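Local coordinates for fibronectin-binding protein (Streptococcus pyogenes, PDB 5A0L) that probably attaches the bacterium covalently to a host ligand through an internal thioester in its N-terminal domain, as a surface adhesin that binds fibronectin, at residues 140-148 / 161-172. Numbering follows the deposited sequence. Where two conformers were deposited one is given.
Sequences LNDVNKMWE and VTLMREALKKLI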
# COMPACT_ATOMS: atom_id res chain seq x y z
N LEU A 140 -14.22 6.89 -2.35
CA LEU A 140 -14.39 6.81 -0.86
C LEU A 140 -15.44 7.80 -0.26
O LEU A 140 -15.17 8.51 0.72
CB LEU A 140 -13.05 6.93 -0.09
CG LEU A 140 -12.03 5.84 -0.46
CD1 LEU A 140 -10.74 6.06 0.31
CD2 LEU A 140 -12.58 4.45 -0.18
N ASN A 141 -16.63 7.85 -0.84
CA ASN A 141 -17.64 8.81 -0.41
C ASN A 141 -18.63 8.26 0.64
O ASN A 141 -19.52 8.99 1.07
CB ASN A 141 -18.40 9.31 -1.64
CG ASN A 141 -18.79 8.18 -2.56
OD1 ASN A 141 -19.15 7.10 -2.10
ND2 ASN A 141 -18.73 8.43 -3.85
N ASP A 142 -18.43 7.01 1.05
CA ASP A 142 -19.34 6.31 1.96
C ASP A 142 -18.55 5.61 3.08
O ASP A 142 -18.86 4.45 3.43
CB ASP A 142 -20.06 5.24 1.10
CG ASP A 142 -21.46 5.00 1.49
OD1 ASP A 142 -22.14 5.99 1.82
OD2 ASP A 142 -21.90 3.83 1.39
N VAL A 143 -17.56 6.29 3.66
CA VAL A 143 -16.66 5.60 4.60
C VAL A 143 -17.42 5.05 5.81
O VAL A 143 -17.08 3.98 6.30
CB VAL A 143 -15.47 6.51 5.03
CG1 VAL A 143 -14.64 5.87 6.14
CG2 VAL A 143 -14.60 6.86 3.84
N ASN A 144 -18.46 5.76 6.26
CA ASN A 144 -19.22 5.30 7.43
C ASN A 144 -19.92 3.98 7.27
O ASN A 144 -20.32 3.38 8.26
CB ASN A 144 -20.26 6.32 7.86
CG ASN A 144 -19.66 7.48 8.59
OD1 ASN A 144 -18.51 7.43 9.02
ND2 ASN A 144 -20.45 8.53 8.75
N LYS A 145 -20.11 3.55 6.02
CA LYS A 145 -20.72 2.25 5.74
C LYS A 145 -19.71 1.20 5.28
O LYS A 145 -20.09 0.08 5.03
CB LYS A 145 -21.84 2.40 4.69
CG LYS A 145 -23.07 3.13 5.20
CD LYS A 145 -24.04 3.44 4.09
CE LYS A 145 -25.39 3.88 4.65
NZ LYS A 145 -25.27 5.05 5.58
N MET A 146 -18.44 1.55 5.18
CA MET A 146 -17.47 0.57 4.67
C MET A 146 -17.34 -0.59 5.64
O MET A 146 -17.31 -0.41 6.86
CB MET A 146 -16.12 1.23 4.40
CG MET A 146 -16.17 2.08 3.14
SD MET A 146 -14.61 2.93 2.82
CE MET A 146 -13.61 1.59 2.25
N TRP A 147 -17.24 -1.78 5.04
CA TRP A 147 -17.10 -3.05 5.78
C TRP A 147 -18.32 -3.40 6.65
O TRP A 147 -18.25 -4.29 7.51
CB TRP A 147 -15.79 -3.07 6.61
CG TRP A 147 -14.60 -2.78 5.78
CD1 TRP A 147 -14.10 -3.54 4.78
CD2 TRP A 147 -13.77 -1.61 5.85
NE1 TRP A 147 -13.01 -2.92 4.22
CE2 TRP A 147 -12.78 -1.73 4.86
CE3 TRP A 147 -13.76 -0.47 6.66
CZ2 TRP A 147 -11.79 -0.78 4.68
CZ3 TRP A 147 -12.78 0.48 6.47
CH2 TRP A 147 -11.81 0.33 5.49
N GLU A 148 -19.45 -2.74 6.43
CA GLU A 148 -20.65 -3.08 7.16
C GLU A 148 -21.08 -4.53 6.87
O GLU A 148 -21.65 -5.20 7.74
CB GLU A 148 -21.77 -2.10 6.87
CG GLU A 148 -22.98 -2.25 7.78
CD GLU A 148 -22.77 -1.94 9.26
OE1 GLU A 148 -21.73 -1.40 9.66
OE2 GLU A 148 -23.71 -2.22 10.02
N VAL A 161 -14.07 -2.35 13.06
CA VAL A 161 -14.53 -1.60 11.90
C VAL A 161 -14.66 -0.11 12.25
O VAL A 161 -14.32 0.74 11.42
CB VAL A 161 -15.82 -2.20 11.30
CG1 VAL A 161 -16.30 -1.40 10.13
CG2 VAL A 161 -15.54 -3.59 10.68
N THR A 162 -15.09 0.23 13.46
CA THR A 162 -15.16 1.62 13.85
C THR A 162 -13.75 2.25 13.80
O THR A 162 -13.56 3.38 13.29
CB THR A 162 -15.80 1.75 15.24
OG1 THR A 162 -17.12 1.21 15.18
CG2 THR A 162 -15.85 3.21 15.68
N LEU A 163 -12.75 1.54 14.33
CA LEU A 163 -11.37 2.06 14.27
C LEU A 163 -10.93 2.25 12.81
O LEU A 163 -10.27 3.24 12.46
CB LEU A 163 -10.37 1.11 14.97
CG LEU A 163 -10.50 0.98 16.50
CD1 LEU A 163 -9.51 -0.07 16.95
CD2 LEU A 163 -10.30 2.30 17.19
N MET A 164 -11.23 1.26 11.98
CA MET A 164 -10.80 1.30 10.56
C MET A 164 -11.39 2.50 9.81
O MET A 164 -10.67 3.17 9.06
CB MET A 164 -11.23 0.01 9.87
CG MET A 164 -10.45 -1.25 10.35
SD MET A 164 -11.25 -2.80 9.86
CE MET A 164 -10.92 -2.79 8.08
N ARG A 165 -12.68 2.74 10.00
CA ARG A 165 -13.32 3.85 9.32
C ARG A 165 -12.73 5.18 9.76
O ARG A 165 -12.47 6.05 8.91
CB ARG A 165 -14.82 3.84 9.61
CG ARG A 165 -15.55 2.67 9.02
CD ARG A 165 -16.96 2.54 9.59
NE ARG A 165 -17.72 1.46 8.97
CZ ARG A 165 -18.82 0.90 9.47
NH1 ARG A 165 -19.32 1.31 10.62
NH2 ARG A 165 -19.39 -0.11 8.83
N GLU A 166 -12.51 5.35 11.06
CA GLU A 166 -11.95 6.60 11.53
C GLU A 166 -10.54 6.82 11.03
O GLU A 166 -10.14 7.95 10.67
CB GLU A 166 -12.06 6.69 13.07
CG GLU A 166 -13.50 6.77 13.56
CD GLU A 166 -14.32 7.87 12.86
OE1 GLU A 166 -13.91 9.05 12.97
OE2 GLU A 166 -15.36 7.56 12.18
N ALA A 167 -9.74 5.76 10.99
CA ALA A 167 -8.38 5.85 10.49
C ALA A 167 -8.38 6.26 9.01
O ALA A 167 -7.58 7.09 8.59
CB ALA A 167 -7.62 4.56 10.70
N LEU A 168 -9.24 5.61 8.23
CA LEU A 168 -9.29 5.91 6.80
C LEU A 168 -9.61 7.40 6.55
O LEU A 168 -8.97 8.05 5.71
CB LEU A 168 -10.27 4.98 6.11
CG LEU A 168 -10.37 5.15 4.60
CD1 LEU A 168 -9.02 5.03 3.92
CD2 LEU A 168 -11.35 4.11 4.05
N LYS A 169 -10.57 7.94 7.29
CA LYS A 169 -10.92 9.34 7.14
C LYS A 169 -9.71 10.24 7.41
O LYS A 169 -9.48 11.21 6.68
CB LYS A 169 -12.04 9.71 8.11
CG LYS A 169 -13.37 9.10 7.79
CD LYS A 169 -14.39 9.51 8.85
CE LYS A 169 -15.68 8.78 8.66
NZ LYS A 169 -16.61 9.05 9.80
N LYS A 170 -8.93 9.92 8.44
CA LYS A 170 -7.77 10.74 8.76
C LYS A 170 -6.72 10.66 7.66
O LYS A 170 -6.05 11.64 7.33
CB LYS A 170 -7.18 10.34 10.12
CG LYS A 170 -8.12 10.63 11.30
CD LYS A 170 -7.57 10.14 12.65
CE LYS A 170 -8.62 10.15 13.76
NZ LYS A 170 -7.99 9.46 14.93
N LEU A 171 -6.53 9.47 7.10
CA LEU A 171 -5.53 9.25 6.08
C LEU A 171 -5.80 10.01 4.79
O LEU A 171 -4.84 10.37 4.11
CB LEU A 171 -5.32 7.76 5.78
CG LEU A 171 -4.67 6.91 6.86
CD1 LEU A 171 -4.75 5.44 6.48
CD2 LEU A 171 -3.22 7.31 7.09
N ILE A 172 -7.08 10.18 4.43
CA ILE A 172 -7.43 10.81 3.15
C ILE A 172 -7.76 12.29 3.30
O ILE A 172 -8.11 12.95 2.31
CB ILE A 172 -8.55 10.05 2.41
CG1 ILE A 172 -9.88 10.09 3.18
CG2 ILE A 172 -8.11 8.61 2.13
CD1 ILE A 172 -11.05 9.46 2.44
O HOH W 1 -21.31 -0.29 11.95
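The indole of Trp147 and the guanidinium of Arg165 are the two flat groups on which 140-148 meets residues 161-172 of helix 158-172. Met164 lays its methyl over the centre of the indole's six-membered ring, CE 3.7 Å from the centroid, a CH-pi contact that the bend at chi3 (71°) makes possible; its sulfur stands higher above the same face, a Met-aromatic contact. Met146 CB covers the opposite face toward the rim, and Val161 CG1 lies at the edge.

The guanidinium also has a neighbour on each face: Asn144 O sits over its centre, 3.1 Å from CZ without a hydrogen bond, and Val161 CG1 lies over the opposite face, toward its rim. At the edge, NE and NH2 together grip Met146 O, at 2.8 Å from NE, while NH2 also makes a nearly straight salt bridge (172°) to the anti lone pair of Glu148 OE1, 2.8 Å away. A water links Glu148 OE1 to Arg165 NH1, and the other carboxylate oxygen pairs with Arg152. These bonds fix the guanidinium's rotation and hold the type II turn of Lys145-Glu148 against the helix.

Further along, Lys169 stretches past Val143 CG1 to give its NZ to Asn144 OD1 (2.6 Å) and to Glu166. Leu168 CD2 packs on Met146 SD at 3.7 Å, and Leu140 CD1 reaches Ile172 CD1 at 4.0 Å.

The contact thus lays part of the connection between helices 120-135 and 148-152 along one side of helix 158-172, while Leu140, Trp147 and Met164 also touch helix 120-135, joining these parts within the helical region of the thioester domain.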